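Long-range contact in pirin family protein (Acinetobacter baumannii, PDB 6D0P), which probably acts as a metal-dependent quercetin 2,3-dioxygenase of the pirin family, built from two cupin domains: residues A[26-37]-A[226-234]. Sequence-based numbering, arbitrary orientation. Where two conformers were deposited one is given.
Sequences YNLFSYDRLGQT and KTVAILSRE
K226 runs extended as far as CE and bends at its last torsion (chi4 -63°), which sets its ammonium over one face of the Y26 ring. NZ stands 4.0 Å from the ring centroid in a cation-pi contact, with CD over the same ring as a CH-pi partner. Behind it, L28 lays CD2 against the K226 carbonyl O. V228 sets CG1 between its backbone N and carbonyl carbon (chi1 55°), turning that methyl to the L28 O and CG2 to F29 CD2, 4.0 Å off, the two side chains crossing at about a right angle. I230 reaches tip to tip with L34, CD1 to CD1 at 4.0 Å, while T37, crossing I230 at about a right angle, puts CG2 3.9 Å from I230 CD1. At the far end, extended R233 brings NH2 2.8 Å from Q36 O, at the guanidinium edge but bent (123°), and 3.4 Å from T37 O; both bonds are weak, and a water donates to T37 O and accepts only weakly from R233 NE. Away from the manganese site, side chains meeting each other or backbone oxygens join the N- and C-terminal cupin domains. L207 backs both F29 and I230. The chemistry implies an apolar interdomain seam, flanked by a lysine over a ring and a weakly bonded arginine.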
# COMPACT_ATOMS: atom_id res chain seq x y z
N TYR A 26 5.18 9.27 -5.90
CA TYR A 26 6.24 9.60 -4.96
C TYR A 26 6.47 8.32 -4.16
O TYR A 26 5.52 7.83 -3.50
CB TYR A 26 5.82 10.73 -4.02
CG TYR A 26 5.51 12.03 -4.72
CD1 TYR A 26 4.27 12.26 -5.29
CD2 TYR A 26 6.49 12.98 -4.89
CE1 TYR A 26 3.99 13.44 -5.98
CE2 TYR A 26 6.24 14.16 -5.58
CZ TYR A 26 4.99 14.40 -6.10
OH TYR A 26 4.77 15.57 -6.77
N ASN A 27 7.63 7.74 -4.32
CA ASN A 27 7.98 6.55 -3.56
C ASN A 27 8.21 7.00 -2.13
O ASN A 27 9.13 7.78 -1.90
CB ASN A 27 9.23 5.86 -4.08
CG ASN A 27 9.58 4.67 -3.22
OD1 ASN A 27 10.54 4.71 -2.46
ND2 ASN A 27 8.72 3.66 -3.24
N LEU A 28 7.41 6.53 -1.20
CA LEU A 28 7.56 6.98 0.21
C LEU A 28 8.46 6.01 0.99
O LEU A 28 9.10 6.42 1.96
CB LEU A 28 6.19 7.14 0.84
CG LEU A 28 5.28 8.13 0.11
CD1 LEU A 28 4.04 8.41 0.93
CD2 LEU A 28 6.03 9.41 -0.21
N PHE A 29 8.51 4.75 0.58
CA PHE A 29 9.50 3.85 1.16
C PHE A 29 9.69 2.65 0.22
O PHE A 29 8.80 2.29 -0.59
CB PHE A 29 9.15 3.42 2.61
CG PHE A 29 7.90 2.61 2.83
CD1 PHE A 29 7.84 1.27 2.45
CD2 PHE A 29 6.81 3.15 3.49
CE1 PHE A 29 6.68 0.54 2.69
CE2 PHE A 29 5.68 2.41 3.76
CZ PHE A 29 5.62 1.09 3.35
N SER A 30 10.86 2.07 0.37
CA SER A 30 11.26 0.90 -0.38
C SER A 30 12.15 -0.01 0.47
O SER A 30 13.02 0.47 1.19
CB SER A 30 11.96 1.31 -1.65
OG SER A 30 12.46 0.15 -2.31
N TYR A 31 12.01 -1.32 0.26
CA TYR A 31 12.81 -2.35 0.94
C TYR A 31 14.28 -2.22 0.53
O TYR A 31 15.17 -2.68 1.23
CB TYR A 31 12.32 -3.76 0.58
CG TYR A 31 12.57 -4.17 -0.84
CD1 TYR A 31 13.76 -4.79 -1.20
CD2 TYR A 31 11.62 -3.97 -1.82
CE1 TYR A 31 14.02 -5.15 -2.51
CE2 TYR A 31 11.85 -4.36 -3.13
CZ TYR A 31 13.06 -4.93 -3.48
OH TYR A 31 13.28 -5.31 -4.78
N ASP A 32 14.50 -1.61 -0.62
CA ASP A 32 15.84 -1.48 -1.18
C ASP A 32 16.65 -0.46 -0.38
O ASP A 32 17.85 -0.52 -0.39
CB ASP A 32 15.79 -1.05 -2.65
CG ASP A 32 17.09 -1.33 -3.39
OD1 ASP A 32 17.54 -2.50 -3.36
OD2 ASP A 32 17.64 -0.38 -3.98
N ARG A 33 15.97 0.44 0.32
CA ARG A 33 16.63 1.46 1.14
C ARG A 33 16.48 1.12 2.63
O ARG A 33 17.44 1.25 3.36
CB ARG A 33 16.04 2.86 0.88
CG ARG A 33 16.11 3.29 -0.58
CD ARG A 33 15.77 4.75 -0.80
NE ARG A 33 14.43 5.14 -0.37
CZ ARG A 33 13.35 5.11 -1.14
NH1 ARG A 33 13.42 4.63 -2.37
NH2 ARG A 33 12.20 5.59 -0.69
N LEU A 34 15.32 0.66 3.08
CA LEU A 34 15.18 0.44 4.58
C LEU A 34 15.13 -1.04 4.98
O LEU A 34 15.16 -1.35 6.16
CB LEU A 34 13.94 1.19 5.06
CG LEU A 34 14.09 2.71 5.03
CD1 LEU A 34 12.75 3.41 5.25
CD2 LEU A 34 15.11 3.16 6.06
N GLY A 35 14.94 -1.94 4.02
CA GLY A 35 15.02 -3.40 4.25
C GLY A 35 14.08 -3.98 5.30
O GLY A 35 12.85 -3.86 5.22
N GLN A 36 14.69 -4.72 6.25
CA GLN A 36 14.01 -5.44 7.32
C GLN A 36 13.28 -4.50 8.30
O GLN A 36 12.32 -4.93 8.97
CB GLN A 36 15.00 -6.30 8.10
CG GLN A 36 15.67 -7.37 7.26
CD GLN A 36 14.75 -8.51 6.90
OE1 GLN A 36 13.59 -8.56 7.31
NE2 GLN A 36 15.27 -9.45 6.12
N THR A 37 13.71 -3.25 8.39
CA THR A 37 13.04 -2.29 9.28
C THR A 37 11.55 -2.14 8.93
O THR A 37 10.70 -1.91 9.83
CB THR A 37 13.73 -0.92 9.19
OG1 THR A 37 15.07 -1.13 9.62
CG2 THR A 37 13.05 0.14 10.01
N LYS A 226 3.66 13.53 2.29
CA LYS A 226 4.59 12.70 1.55
C LYS A 226 5.69 12.22 2.50
O LYS A 226 6.87 12.23 2.13
CB LYS A 226 5.22 13.46 0.37
CG LYS A 226 4.27 14.18 -0.58
CD LYS A 226 5.00 14.86 -1.72
CE LYS A 226 4.25 16.00 -2.37
NZ LYS A 226 3.00 15.54 -3.01
N THR A 227 5.30 11.82 3.72
CA THR A 227 6.28 11.42 4.75
C THR A 227 5.91 10.06 5.36
O THR A 227 4.70 9.75 5.54
CB THR A 227 6.36 12.44 5.89
OG1 THR A 227 6.83 13.72 5.41
CG2 THR A 227 7.30 12.04 7.00
N VAL A 228 6.92 9.27 5.66
CA VAL A 228 6.74 8.07 6.46
C VAL A 228 7.60 8.21 7.73
O VAL A 228 8.78 8.56 7.65
CB VAL A 228 7.09 6.76 5.72
CG1 VAL A 228 8.49 6.75 5.14
CG2 VAL A 228 6.90 5.56 6.64
N ALA A 229 6.98 7.97 8.87
CA ALA A 229 7.65 7.92 10.15
C ALA A 229 7.74 6.45 10.59
O ALA A 229 6.79 5.69 10.44
CB ALA A 229 6.91 8.73 11.18
N ILE A 230 8.87 6.10 11.19
CA ILE A 230 9.10 4.79 11.74
C ILE A 230 9.08 4.90 13.27
O ILE A 230 9.81 5.73 13.86
CB ILE A 230 10.43 4.23 11.20
CG1 ILE A 230 10.33 4.12 9.67
CG2 ILE A 230 10.80 2.91 11.86
CD1 ILE A 230 11.55 3.61 9.01
N LEU A 231 8.20 4.14 13.91
CA LEU A 231 8.11 4.11 15.37
C LEU A 231 8.78 2.83 15.87
O LEU A 231 9.03 1.89 15.10
CB LEU A 231 6.66 4.18 15.85
CG LEU A 231 5.78 5.30 15.31
CD1 LEU A 231 4.48 5.38 16.10
CD2 LEU A 231 6.45 6.65 15.31
N SER A 232 9.12 2.78 17.15
CA SER A 232 9.78 1.61 17.70
C SER A 232 8.84 0.40 17.72
O SER A 232 7.60 0.51 17.88
CB SER A 232 10.34 1.89 19.08
OG SER A 232 9.29 2.22 19.99
N ARG A 233 9.44 -0.77 17.55
CA ARG A 233 8.70 -2.04 17.64
C ARG A 233 8.26 -2.26 19.09
O ARG A 233 7.16 -2.71 19.35
CB ARG A 233 9.52 -3.21 17.12
CG ARG A 233 9.64 -3.19 15.61
CD ARG A 233 10.51 -4.28 15.06
NE ARG A 233 10.56 -4.20 13.60
CZ ARG A 233 11.33 -4.95 12.85
NH1 ARG A 233 12.12 -5.84 13.41
NH2 ARG A 233 11.29 -4.81 11.53
N GLU A 234 9.11 -1.86 20.03
CA GLU A 234 8.80 -1.95 21.45
C GLU A 234 7.71 -0.93 21.77
O GLU A 234 7.79 0.22 21.33
CB GLU A 234 10.06 -1.67 22.28
CG GLU A 234 11.26 -2.58 21.98
CD GLU A 234 11.84 -2.59 20.55
OE1 GLU A 234 11.91 -1.49 19.90
OE2 GLU A 234 12.23 -3.73 20.08
O HOH W 1 10.69 -1.46 12.47